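Local coordinates for YueI protein (Bacillus subtilis, PDB 2OHW) that is of unknown function and belongs to the DUF1694 family, folding as one small alpha/beta domain built on a mixed four-stranded sheet, at residues E25-L30 and D97-T102; R36-L41 and I108-A113; A40-Q45 and T102-V107; N64-I69 and P91-S96. All blocks are in the same frame, centred on the assembly; numbering follows the deposited sequence.

Contact 1. Residues E25-L30 and D97-T102; sequences ERHLFL and DLQFHT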
loop_
_atom_site.group_PDB
_atom_site.type_symbol
_atom_site.label_atom_id
_atom_site.label_comp_id
_atom_site.label_asym_id
_atom_site.label_seq_id
_atom_site.Cartn_x
_atom_site.Cartn_y
_atom_site.Cartn_z
ATOM N N GLU A 25 10.609 -3.346 6.759
ATOM C CA GLU A 25 9.179 -3.268 6.524
ATOM C C GLU A 25 8.725 -1.823 6.394
ATOM O O GLU A 25 7.965 -1.498 5.481
ATOM C CB GLU A 25 8.405 -3.967 7.643
ATOM C CG GLU A 25 8.654 -5.480 7.675
ATOM C CD GLU A 25 7.964 -6.190 8.819
ATOM O OE1 GLU A 25 7.195 -5.537 9.556
ATOM O OE2 GLU A 25 8.181 -7.416 8.977
ATOM N N ARG A 26 9.211 -0.959 7.283
ATOM C CA ARG A 26 8.817 0.442 7.242
ATOM C C ARG A 26 9.272 1.108 5.956
ATOM O O ARG A 26 8.554 1.933 5.387
ATOM C CB ARG A 26 9.357 1.199 8.456
ATOM C CG ARG A 26 8.760 0.733 9.777
ATOM C CD ARG A 26 9.056 1.735 10.885
ATOM N NE ARG A 26 8.787 1.169 12.198
ATOM C CZ ARG A 26 7.601 1.176 12.792
ATOM N NH1 ARG A 26 6.542 1.715 12.189
ATOM N NH2 ARG A 26 7.468 0.632 13.996
ATOM N N HIS A 27 10.463 0.742 5.490
ATOM C CA HIS A 27 10.976 1.305 4.246
ATOM C C HIS A 27 10.200 0.853 3.006
ATOM O O HIS A 27 10.176 1.573 2.009
ATOM C CB HIS A 27 12.469 1.025 4.093
ATOM C CG HIS A 27 13.316 1.686 5.141
ATOM N ND1 HIS A 27 14.354 1.039 5.777
ATOM C CD2 HIS A 27 13.278 2.937 5.660
ATOM C CE1 HIS A 27 14.920 1.863 6.642
ATOM N NE2 HIS A 27 14.284 3.021 6.592
ATOM N N LEU A 28 9.580 -0.328 3.064
ATOM C CA LEU A 28 8.719 -0.801 1.970
ATOM C C LEU A 28 7.294 -0.224 2.068
ATOM O O LEU A 28 6.740 0.264 1.070
ATOM C CB LEU A 28 8.668 -2.332 1.920
ATOM C CG LEU A 28 7.718 -2.960 0.878
ATOM C CD1 LEU A 28 8.038 -2.575 -0.549
ATOM C CD2 LEU A 28 7.730 -4.484 1.015
ATOM N N PHE A 29 6.712 -0.308 3.266
ATOM C CA PHE A 29 5.295 -0.018 3.468
ATOM C C PHE A 29 4.966 1.411 3.907
ATOM O O PHE A 29 4.010 1.640 4.669
ATOM C CB PHE A 29 4.683 -1.047 4.425
ATOM C CG PHE A 29 4.679 -2.453 3.871
ATOM C CD1 PHE A 29 3.808 -2.803 2.840
ATOM C CD2 PHE A 29 5.525 -3.419 4.389
ATOM C CE1 PHE A 29 3.809 -4.108 2.324
ATOM C CE2 PHE A 29 5.521 -4.723 3.891
ATOM C CZ PHE A 29 4.671 -5.065 2.854
ATOM N N LEU A 30 5.750 2.367 3.403
ATOM C CA LEU A 30 5.487 3.799 3.633
ATOM C C LEU A 30 5.414 4.138 5.120
ATOM O O LEU A 30 4.623 4.990 5.544
ATOM C CB LEU A 30 4.205 4.245 2.907
ATOM C CG LEU A 30 4.220 4.112 1.381
ATOM C CD1 LEU A 30 2.838 4.425 0.792
ATOM C CD2 LEU A 30 5.278 5.015 0.776
ATOM N N ASP A 97 8.964 11.773 3.454
ATOM C CA ASP A 97 10.331 11.461 3.859
ATOM C C ASP A 97 10.677 10.030 3.474
ATOM O O ASP A 97 10.513 9.114 4.278
ATOM C CB ASP A 97 10.519 11.656 5.374
ATOM C CG ASP A 97 11.968 11.448 5.815
ATOM O OD1 ASP A 97 12.878 11.718 5.001
ATOM O OD2 ASP A 97 12.202 11.008 6.965
ATOM N N LEU A 98 11.151 9.838 2.244
ATOM C CA LEU A 98 11.602 8.523 1.792
ATOM C C LEU A 98 13.121 8.446 1.653
ATOM O O LEU A 98 13.729 9.234 0.934
ATOM C CB LEU A 98 10.939 8.134 0.467
ATOM C CG LEU A 98 9.405 8.219 0.376
ATOM C CD1 LEU A 98 8.918 7.734 -0.980
ATOM C CD2 LEU A 98 8.740 7.425 1.490
ATOM N N GLN A 99 13.712 7.503 2.381
ATOM C CA GLN A 99 15.121 7.158 2.285
ATOM C C GLN A 99 15.339 6.154 1.179
ATOM O O GLN A 99 16.398 6.142 0.552
ATOM C CB GLN A 99 15.584 6.487 3.567
ATOM C CG GLN A 99 15.632 7.376 4.758
ATOM C CD GLN A 99 15.765 6.586 6.041
ATOM O OE1 GLN A 99 14.811 6.477 6.814
ATOM N NE2 GLN A 99 16.940 6.006 6.261
ATOM N N PHE A 100 14.328 5.303 0.982
ATOM C CA PHE A 100 14.349 4.168 0.062
ATOM C C PHE A 100 13.252 4.358 -0.977
ATOM O O PHE A 100 12.128 4.767 -0.649
ATOM C CB PHE A 100 14.114 2.874 0.864
ATOM C CG PHE A 100 13.883 1.631 0.024
ATOM C CD1 PHE A 100 14.909 1.082 -0.742
ATOM C CD2 PHE A 100 12.646 0.975 0.054
ATOM C CE1 PHE A 100 14.701 -0.080 -1.497
ATOM C CE2 PHE A 100 12.430 -0.186 -0.695
ATOM C CZ PHE A 100 13.458 -0.711 -1.473
ATOM N N HIS A 101 13.590 4.097 -2.234
ATOM C CA HIS A 101 12.591 4.089 -3.283
ATOM C C HIS A 101 11.768 2.850 -2.996
ATOM O O HIS A 101 12.321 1.763 -2.841
ATOM C CB HIS A 101 13.244 4.003 -4.664
ATOM C CG HIS A 101 12.459 4.662 -5.756
ATOM N ND1 HIS A 101 11.084 4.593 -5.836
ATOM C CD2 HIS A 101 12.861 5.391 -6.824
ATOM C CE1 HIS A 101 10.674 5.262 -6.901
ATOM N NE2 HIS A 101 11.731 5.758 -7.516
ATOM N N THR A 102 10.464 3.016 -2.833
ATOM C CA THR A 102 9.586 1.873 -2.673
ATOM C C THR A 102 8.688 1.793 -3.894
ATOM O O THR A 102 8.258 2.817 -4.401
ATOM C CB THR A 102 8.715 1.960 -1.387
ATOM O OG1 THR A 102 7.782 0.874 -1.391
ATOM C CG2 THR A 102 7.900 3.266 -1.326
HETATM O O HOH W 1 10.743 4.713 2.011
#
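The Phe100 ring turns its edge to the end of helix 22-28. The carbonyl oxygen His27 O lies in the plane of that ring, 3.2 Å from Phe100 CD2. The ring reaches there because Phe100 CG is anti to the backbone N (chi1 170°). His27 CB packs beside the same ring atom. The His27 imidazole has Gln99 OE1 at its edge, near the ring plane. Ring and amide planes stand almost perpendicular (84°), and His27 NE2 is 3.5 Å from Gln99 OE1, a contact, not a hydrogen bond. A water lies 3.2 Å from His27 O and 3.0 Å from Phe100 O and can donate to either; its acceptors in reach outnumber its protons.

Deeper in, Thr102 OG1 donates to Leu28 O at 2.7 Å. The hydroxyl meets a carbonyl lone pair in the carbonyl plane. The same OG1 accepts from Leu104 N, so two hydrogen bonds hold this hydroxyl, one donated and one accepted. Thr102 CG2 packs on Leu30 CD2 at 3.8 Å, and the two side chains cross at about a right angle. A valine at Thr102 would probably leave both Leu28 O and Leu104 N without this partner. Leu98 CD2 touches Leu30 CD2 more loosely.

Phe29 is where the chain leaves helical geometry. The arrangement is a helix C-terminus tied by a threonine hydroxyl to the loop between strands 92-95 and 104-110.

Contact 2. Residues R36-L41 and I108-A113; sequences RVVLAL and IAADIA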
loop_
_atom_site.group_PDB
_atom_site.type_symbol
_atom_site.label_atom_id
_atom_site.label_comp_id
_atom_site.label_asym_id
_atom_site.label_seq_id
_atom_site.Cartn_x
_atom_site.Cartn_y
_atom_site.Cartn_z
ATOM N N ARG A 36 0.678 -4.479 10.315
ATOM C CA ARG A 36 -0.422 -3.514 10.314
ATOM C C ARG A 36 -1.042 -3.285 8.921
ATOM O O ARG A 36 -2.061 -2.598 8.779
ATOM C CB ARG A 36 0.046 -2.200 10.944
ATOM C CG ARG A 36 0.592 -2.382 12.405
ATOM C CD ARG A 36 0.234 -1.218 13.292
ATOM N NE ARG A 36 0.902 -1.139 14.608
ATOM C CZ ARG A 36 1.323 -2.139 15.391
ATOM N NH1 ARG A 36 1.168 -3.414 15.063
ATOM N NH2 ARG A 36 1.910 -1.846 16.552
ATOM N N VAL A 37 -0.449 -3.885 7.896
ATOM C CA VAL A 37 -0.897 -3.615 6.537
ATOM C C VAL A 37 -2.175 -4.387 6.224
ATOM O O VAL A 37 -2.244 -5.608 6.425
ATOM C CB VAL A 37 0.200 -3.932 5.503
ATOM C CG1 VAL A 37 -0.321 -3.695 4.095
ATOM C CG2 VAL A 37 1.456 -3.073 5.763
ATOM N N VAL A 38 -3.172 -3.662 5.717
ATOM C CA VAL A 38 -4.434 -4.222 5.266
ATOM C C VAL A 38 -4.424 -4.447 3.749
ATOM O O VAL A 38 -4.931 -5.455 3.268
ATOM C CB VAL A 38 -5.609 -3.281 5.658
ATOM C CG1 VAL A 38 -6.915 -3.750 5.058
ATOM C CG2 VAL A 38 -5.729 -3.196 7.185
ATOM N N LEU A 39 -3.836 -3.518 2.996
ATOM C CA LEU A 39 -3.777 -3.638 1.541
ATOM C C LEU A 39 -2.683 -2.713 1.042
ATOM O O LEU A 39 -2.461 -1.632 1.598
ATOM C CB LEU A 39 -5.114 -3.261 0.906
ATOM C CG LEU A 39 -5.372 -3.655 -0.564
ATOM C CD1 LEU A 39 -5.759 -5.142 -0.666
ATOM C CD2 LEU A 39 -6.513 -2.810 -1.072
ATOM N N ALA A 40 -1.994 -3.134 -0.013
ATOM C CA ALA A 40 -0.985 -2.299 -0.643
ATOM C C ALA A 40 -1.158 -2.370 -2.152
ATOM O O ALA A 40 -1.468 -3.442 -2.691
ATOM C CB ALA A 40 0.393 -2.761 -0.235
ATOM N N LEU A 41 -0.980 -1.232 -2.827
ATOM C CA LEU A 41 -1.030 -1.154 -4.296
ATOM C C LEU A 41 0.316 -0.658 -4.788
ATOM O O LEU A 41 0.919 0.234 -4.146
ATOM C CB LEU A 41 -2.073 -0.141 -4.728
ATOM C CG LEU A 41 -3.550 -0.477 -4.528
ATOM C CD1 LEU A 41 -4.385 0.704 -5.025
ATOM C CD2 LEU A 41 -3.973 -1.738 -5.206
ATOM N N ILE A 108 -2.824 0.862 2.912
ATOM C CA ILE A 108 -3.847 1.032 3.932
ATOM C C ILE A 108 -3.340 0.309 5.163
ATOM O O ILE A 108 -3.120 -0.905 5.121
ATOM C CB ILE A 108 -5.218 0.488 3.482
ATOM C CG1 ILE A 108 -5.682 1.233 2.221
ATOM C CG2 ILE A 108 -6.265 0.625 4.614
ATOM C CD1 ILE A 108 -6.898 0.647 1.495
ATOM N N ALA A 109 -3.112 1.056 6.239
ATOM C CA ALA A 109 -2.510 0.499 7.456
ATOM C C ALA A 109 -3.430 0.703 8.638
ATOM O O ALA A 109 -3.954 1.801 8.846
ATOM C CB ALA A 109 -1.163 1.154 7.726
ATOM N N ALA A 110 -3.601 -0.352 9.421
ATOM C CA ALA A 110 -4.357 -0.281 10.671
ATOM C C ALA A 110 -3.501 0.297 11.795
ATOM O O ALA A 110 -2.267 0.334 11.715
ATOM C CB ALA A 110 -4.877 -1.659 11.050
ATOM N N ASP A 111 -4.154 0.743 12.864
ATOM C CA ASP A 111 -3.400 1.330 13.978
ATOM C C ASP A 111 -2.915 0.259 14.964
ATOM O O ASP A 111 -2.171 0.565 15.907
ATOM C CB ASP A 111 -4.212 2.429 14.682
ATOM C CG ASP A 111 -5.441 1.895 15.374
ATOM O OD1 ASP A 111 -5.899 0.797 15.018
ATOM O OD2 ASP A 111 -5.960 2.583 16.286
ATOM N N ILE A 112 -3.333 -0.987 14.729
ATOM C CA ILE A 112 -2.884 -2.153 15.497
ATOM C C ILE A 112 -2.533 -3.322 14.571
ATOM O O ILE A 112 -2.806 -3.281 13.371
ATOM C CB ILE A 112 -3.974 -2.614 16.489
ATOM C CG1 ILE A 112 -5.231 -3.070 15.734
ATOM C CG2 ILE A 112 -4.288 -1.500 17.494
ATOM C CD1 ILE A 112 -6.340 -3.655 16.624
ATOM N N ALA A 113 -1.935 -4.366 15.138
ATOM C CA ALA A 113 -1.576 -5.560 14.386
ATOM C C ALA A 113 -2.826 -6.299 13.936
ATOM O O ALA A 113 -3.664 -6.672 14.763
ATOM C CB ALA A 113 -0.686 -6.465 15.235
#
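Arg36 and Ile108 have the most surface buried here, with Leu39 next. Arg36 lays its side chain along the turn that follows strand 104-110. Its CD comes within 3.3 Å of Ala110 O and its CG within 3.6 Å of Ile112 O. The chain bends at chi2 (-144°), and one guanidinium face then lies over Ile112 CA. Arg36 NH1 sits near Ala113 N, but both are donors and do not bond. The backbone of Arg36 does bond: Ala110 N donates to Arg36 O at 2.8 Å. An alanine here in place of Arg36 would probably leave the turn at Ile112 and Ala113 without the side chain that lies along it.

Ile108 works through both backbone and side chain. Its carbonyl oxygen takes Val38 N at 2.8 Å, nearly in line with the C=O bond, and Leu39 N weakly at 3.4 Å. Ile108 N returns a bond to Leu39 O. Ile108 CG2 packs against Val38 CB at 4.1 Å, while Ile108 CD1 meets Leu39 CD2 at 4.3 Å. Helix 53-60 covers this side, with Ala55 and Glu58 on Leu39 and Leu59 on Ile108. Val37 and Ala109 pair on the other face of the sheet.

Val38 and Leu39 both stand opposite Ile108. This is a classic beta bulge, set in the antiparallel pairing of strands 37-42 and 104-110.

Contact 3. Residues A40-Q45 and T102-V107; sequences ALTKGQ and TPLGIV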
loop_
_atom_site.group_PDB
_atom_site.type_symbol
_atom_site.label_atom_id
_atom_site.label_comp_id
_atom_site.label_asym_id
_atom_site.label_seq_id
_atom_site.Cartn_x
_atom_site.Cartn_y
_atom_site.Cartn_z
ATOM N N ALA A 40 -1.994 -3.134 -0.013
ATOM C CA ALA A 40 -0.985 -2.299 -0.643
ATOM C C ALA A 40 -1.158 -2.370 -2.152
ATOM O O ALA A 40 -1.468 -3.442 -2.691
ATOM C CB ALA A 40 0.393 -2.761 -0.235
ATOM N N LEU A 41 -0.980 -1.232 -2.827
ATOM C CA LEU A 41 -1.030 -1.154 -4.296
ATOM C C LEU A 41 0.316 -0.658 -4.788
ATOM O O LEU A 41 0.919 0.234 -4.146
ATOM C CB LEU A 41 -2.073 -0.141 -4.728
ATOM C CG LEU A 41 -3.550 -0.477 -4.528
ATOM C CD1 LEU A 41 -4.385 0.704 -5.025
ATOM C CD2 LEU A 41 -3.973 -1.738 -5.206
ATOM N N THR A 42 0.804 -1.201 -5.909
ATOM C CA THR A 42 2.031 -0.669 -6.498
ATOM C C THR A 42 1.751 0.705 -7.108
ATOM O O THR A 42 0.588 1.064 -7.379
ATOM C CB THR A 42 2.592 -1.562 -7.623
ATOM O OG1 THR A 42 1.698 -1.542 -8.746
ATOM C CG2 THR A 42 2.816 -2.986 -7.135
ATOM N N LYS A 43 2.818 1.469 -7.347
ATOM C CA LYS A 43 2.668 2.733 -8.083
ATOM C C LYS A 43 1.973 2.499 -9.427
ATOM O O LYS A 43 1.093 3.264 -9.817
ATOM C CB LYS A 43 4.015 3.435 -8.252
ATOM C CG LYS A 43 4.549 4.036 -6.961
ATOM C CD LYS A 43 5.991 4.554 -7.117
ATOM C CE LYS A 43 6.086 5.558 -8.246
ATOM N NZ LYS A 43 5.299 6.771 -7.925
ATOM N N GLY A 44 2.340 1.418 -10.112
ATOM C CA GLY A 44 1.715 1.112 -11.394
ATOM C C GLY A 44 0.214 0.900 -11.287
ATOM O O GLY A 44 -0.539 1.353 -12.133
ATOM N N GLN A 45 -0.223 0.201 -10.236
ATOM C CA GLN A 45 -1.657 0.038 -9.992
ATOM C C GLN A 45 -2.327 1.368 -9.666
ATOM O O GLN A 45 -3.438 1.653 -10.138
ATOM C CB GLN A 45 -1.881 -0.998 -8.882
ATOM C CG GLN A 45 -1.473 -2.398 -9.308
ATOM C CD GLN A 45 -1.640 -3.402 -8.177
ATOM O OE1 GLN A 45 -1.147 -3.190 -7.073
ATOM N NE2 GLN A 45 -2.340 -4.512 -8.455
ATOM N N THR A 102 10.464 3.016 -2.833
ATOM C CA THR A 102 9.586 1.873 -2.673
ATOM C C THR A 102 8.688 1.793 -3.894
ATOM O O THR A 102 8.258 2.817 -4.401
ATOM C CB THR A 102 8.715 1.960 -1.387
ATOM O OG1 THR A 102 7.782 0.874 -1.391
ATOM C CG2 THR A 102 7.900 3.266 -1.326
ATOM N N PRO A 103 8.375 0.572 -4.351
ATOM C CA PRO A 103 7.472 0.442 -5.496
ATOM C C PRO A 103 6.006 0.603 -5.101
ATOM O O PRO A 103 5.148 0.580 -5.968
ATOM C CB PRO A 103 7.710 -1.003 -5.942
ATOM C CG PRO A 103 8.047 -1.717 -4.681
ATOM C CD PRO A 103 8.844 -0.740 -3.866
ATOM N N LEU A 104 5.718 0.727 -3.805
ATOM C CA LEU A 104 4.321 0.835 -3.342
ATOM C C LEU A 104 3.822 2.263 -3.475
ATOM O O LEU A 104 4.523 3.207 -3.090
ATOM C CB LEU A 104 4.168 0.301 -1.908
ATOM C CG LEU A 104 4.562 -1.185 -1.816
ATOM C CD1 LEU A 104 4.268 -1.712 -0.444
ATOM C CD2 LEU A 104 3.864 -2.041 -2.881
ATOM N N GLY A 105 2.607 2.413 -3.994
ATOM C CA GLY A 105 1.966 3.715 -4.200
ATOM C C GLY A 105 1.017 4.080 -3.078
ATOM O O GLY A 105 0.949 5.230 -2.664
ATOM N N ILE A 106 0.282 3.094 -2.583
ATOM C CA ILE A 106 -0.703 3.307 -1.532
ATOM C C ILE A 106 -0.600 2.140 -0.573
ATOM O O ILE A 106 -0.387 0.992 -1.009
ATOM C CB ILE A 106 -2.135 3.414 -2.133
ATOM C CG1 ILE A 106 -2.386 4.861 -2.577
ATOM C CG2 ILE A 106 -3.196 2.837 -1.205
ATOM C CD1 ILE A 106 -3.638 5.046 -3.366
ATOM N N VAL A 107 -0.670 2.439 0.724
ATOM C CA VAL A 107 -0.754 1.401 1.757
ATOM C C VAL A 107 -1.889 1.784 2.696
ATOM O O VAL A 107 -1.926 2.908 3.192
ATOM C CB VAL A 107 0.560 1.288 2.568
ATOM C CG1 VAL A 107 0.412 0.320 3.736
ATOM C CG2 VAL A 107 1.720 0.852 1.670
#
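Lys43 sets its CG anti to the carbonyl carbon (chi1 -72°), which lays the start of its chain against Pro103 O and Gly105 CA. The CG to Pro103 O distance is 3.6 Å. Leu104 takes a similar first torsion (chi1 -61°), and its CD1 reaches Ala40 CB at 4.0 Å. Val107 CG2 packs on the same methyl.

The backbones carry most of the bonding. Leu41 N donates to Ile106 O at 2.9 Å. Leu41 O receives two N-H groups, Gly105 N at 2.8 Å and Ile106 N weakly at 3.3 Å. Gly105 and Ile106 thus both face Leu41, a classic beta bulge. A side chain at Gly105 would probably come too close to Lys43 CA and Thr42 O. Past the bulge, Lys43 N donates to Pro103 O at 2.8 Å.

The strand then turns directly into a helix. Thr42 OG1 accepts from Gln45 N, and Gln45 OE1 accepts from Thr42 N on a lone pair, both at 3.0 Å. This reciprocal pair is a capping box. Thr42 OG1 also bonds Ser129 OG, and Gln45 NE2 bonds Ile121 O and Asp123 OD1. The Thr102 hydroxyl, which donates to Leu28 O, closes an ST turn.

Strand 65-70 lies on the far side of strand 104-110 from strand 37-42. Tyr81 of helix 75-87 covers Leu41 and Ile106, and helix 124-129 packs on Thr42 and Gln45.

Contact 4. Residues N64-I69 and P91-S96; sequences NVTLLI and PFKIVS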
loop_
_atom_site.group_PDB
_atom_site.type_symbol
_atom_site.label_atom_id
_atom_site.label_comp_id
_atom_site.label_asym_id
_atom_site.label_seq_id
_atom_site.Cartn_x
_atom_site.Cartn_y
_atom_site.Cartn_z
ATOM N N ASN A 64 -10.285 2.226 12.166
ATOM C CA ASN A 64 -9.043 2.846 12.596
ATOM C C ASN A 64 -7.873 2.499 11.674
ATOM O O ASN A 64 -6.850 1.975 12.106
ATOM C CB ASN A 64 -8.755 2.506 14.063
ATOM C CG ASN A 64 -9.842 3.017 15.007
ATOM O OD1 ASN A 64 -10.126 2.400 16.034
ATOM N ND2 ASN A 64 -10.456 4.140 14.657
ATOM N N VAL A 65 -8.063 2.777 10.390
ATOM C CA VAL A 65 -6.976 2.671 9.425
ATOM C C VAL A 65 -6.643 4.055 8.892
ATOM O O VAL A 65 -7.431 5.001 9.039
ATOM C CB VAL A 65 -7.292 1.708 8.245
ATOM C CG1 VAL A 65 -7.554 0.282 8.747
ATOM C CG2 VAL A 65 -8.440 2.223 7.374
ATOM N N THR A 66 -5.468 4.154 8.281
ATOM C CA THR A 66 -5.040 5.356 7.580
ATOM C C THR A 66 -4.686 4.977 6.149
ATOM O O THR A 66 -4.130 3.907 5.902
ATOM C CB THR A 66 -3.822 5.988 8.268
ATOM O OG1 THR A 66 -4.133 6.246 9.649
ATOM C CG2 THR A 66 -3.404 7.302 7.599
ATOM N N LEU A 67 -4.997 5.871 5.222
ATOM C CA LEU A 67 -4.533 5.748 3.852
ATOM C C LEU A 67 -3.173 6.457 3.693
ATOM O O LEU A 67 -3.087 7.690 3.777
ATOM C CB LEU A 67 -5.586 6.337 2.905
ATOM C CG LEU A 67 -5.165 6.458 1.444
ATOM C CD1 LEU A 67 -4.961 5.077 0.863
ATOM C CD2 LEU A 67 -6.202 7.246 0.640
ATOM N N LEU A 68 -2.115 5.674 3.491
ATOM C CA LEU A 68 -0.767 6.194 3.274
ATOM C C LEU A 68 -0.515 6.264 1.764
ATOM O O LEU A 68 -0.786 5.285 1.044
ATOM C CB LEU A 68 0.271 5.274 3.912
ATOM C CG LEU A 68 0.126 5.001 5.424
ATOM C CD1 LEU A 68 1.222 4.057 5.905
ATOM C CD2 LEU A 68 0.177 6.307 6.211
ATOM N N ILE A 69 -0.011 7.415 1.299
ATOM C CA ILE A 69 0.180 7.679 -0.130
ATOM C C ILE A 69 1.636 8.049 -0.353
ATOM O O ILE A 69 2.185 8.898 0.354
ATOM C CB ILE A 69 -0.707 8.841 -0.577
ATOM C CG1 ILE A 69 -2.178 8.479 -0.418
ATOM C CG2 ILE A 69 -0.406 9.239 -2.025
ATOM C CD1 ILE A 69 -3.080 9.710 -0.325
ATOM N N PRO A 91 -8.698 8.850 7.499
ATOM C CA PRO A 91 -7.715 9.904 7.265
ATOM C C PRO A 91 -6.662 9.456 6.264
ATOM O O PRO A 91 -6.462 8.258 6.076
ATOM C CB PRO A 91 -7.096 10.110 8.647
ATOM C CG PRO A 91 -7.229 8.808 9.308
ATOM C CD PRO A 91 -8.535 8.232 8.825
ATOM N N PHE A 92 -6.008 10.414 5.623
ATOM C CA PHE A 92 -4.888 10.089 4.756
ATOM C C PHE A 92 -3.642 10.870 5.122
ATOM O O PHE A 92 -3.709 11.949 5.741
ATOM C CB PHE A 92 -5.248 10.316 3.287
ATOM C CG PHE A 92 -5.437 11.763 2.910
ATOM C CD1 PHE A 92 -4.360 12.510 2.449
ATOM C CD2 PHE A 92 -6.695 12.363 2.965
ATOM C CE1 PHE A 92 -4.514 13.840 2.085
ATOM C CE2 PHE A 92 -6.855 13.718 2.598
ATOM C CZ PHE A 92 -5.773 14.436 2.160
ATOM N N LYS A 93 -2.507 10.322 4.712
ATOM C CA LYS A 93 -1.207 10.960 4.922
ATOM C C LYS A 93 -0.403 10.809 3.650
ATOM O O LYS A 93 -0.305 9.712 3.108
ATOM C CB LYS A 93 -0.462 10.304 6.099
ATOM C CG LYS A 93 -1.160 10.435 7.459
ATOM C CD LYS A 93 -0.243 10.042 8.636
ATOM C CE LYS A 93 -0.983 10.166 9.971
ATOM N NZ LYS A 93 -0.247 9.555 11.118
ATOM N N ILE A 94 0.165 11.905 3.169
ATOM C CA ILE A 94 1.114 11.830 2.065
ATOM C C ILE A 94 2.519 11.675 2.654
ATOM O O ILE A 94 3.013 12.546 3.389
ATOM C CB ILE A 94 0.993 13.048 1.113
ATOM C CG1 ILE A 94 -0.391 13.062 0.442
ATOM C CG2 ILE A 94 2.079 12.991 0.059
ATOM C CD1 ILE A 94 -0.870 14.439 0.016
ATOM N N VAL A 95 3.126 10.525 2.391
ATOM C CA VAL A 95 4.419 10.172 2.969
ATOM C C VAL A 95 5.534 10.743 2.091
ATOM O O VAL A 95 5.673 10.355 0.930
ATOM C CB VAL A 95 4.526 8.635 3.173
ATOM C CG1 VAL A 95 5.884 8.250 3.781
ATOM C CG2 VAL A 95 3.393 8.154 4.047
ATOM N N SER A 96 6.284 11.695 2.654
ATOM C CA SER A 96 7.240 12.537 1.908
ATOM C C SER A 96 8.707 12.315 2.269
ATOM O O SER A 96 9.597 12.640 1.476
ATOM C CB SER A 96 6.903 14.022 2.067
ATOM O OG SER A 96 6.919 14.423 3.432
#
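Ile69 O accepts Val95 N at 2.8 Å, the shortest polar bond between these strands, with the N-H pointing almost straight at the oxygen (165°). Three more bonds, each 2.9 Å, complete the ladder: Ile69 N to Lys93 O, Lys93 N to Leu67 O, and Leu67 N to Pro91 O. The two strands run parallel with a 30° twist.

Side chains pack on both faces. On one, Leu67 CB meets Phe92 CB at 4.0 Å. Ile69 CD1 reaches Phe92 CD1 at 4.1 Å, approaching the ring obliquely. Phe92 CG sits between the backbone N and the carbonyl carbon (chi1 69°), and the ring leads away from Leu67. Helix 75-87 covers this face, with Ala85 on Leu67, Tyr78 on Ile69 and Ile94, and Ile82 on Phe92.

On the other face, Leu68 and Lys93 lie side by side and point the same way. Leu68 CD2 touches Lys93 CB, and Thr66 CG2 rests on Lys93 CG at 3.9 Å. Leu68 CB also packs on Val95 CG2, and Leu30 covers Leu68.

Strand 65-70, helix 75-87 and strand 92-95 form a beta-alpha-beta crossover, with strand 92-95 at the edge of the sheet.

Overall arrangement
Contacts 2, 3 and 4 build one mixed sheet in the order 37-42, 104-110, 65-70, 92-95. Contacts 2 and 3 are successive parts of the same antiparallel pair and share Ala40 and Leu41; their centres lie about 13 Å apart. Strand 65-70 joins them to contact 4 through probable hydrogen bonds, Thr66 N to Ala109 O at 2.9 Å and Leu68 N to Val107 O at 2.8 Å. Segment 25-30 of contact 1 packs on the face of the sheet that carries Val107 and Leu68. Contact 1 shares Thr102 with contact 3, and Phe29 CD1 packs on Leu104 CD1 at 3.5 Å. Leu30 O touches Leu68 CD1 of contact 4 at 3.5 Å.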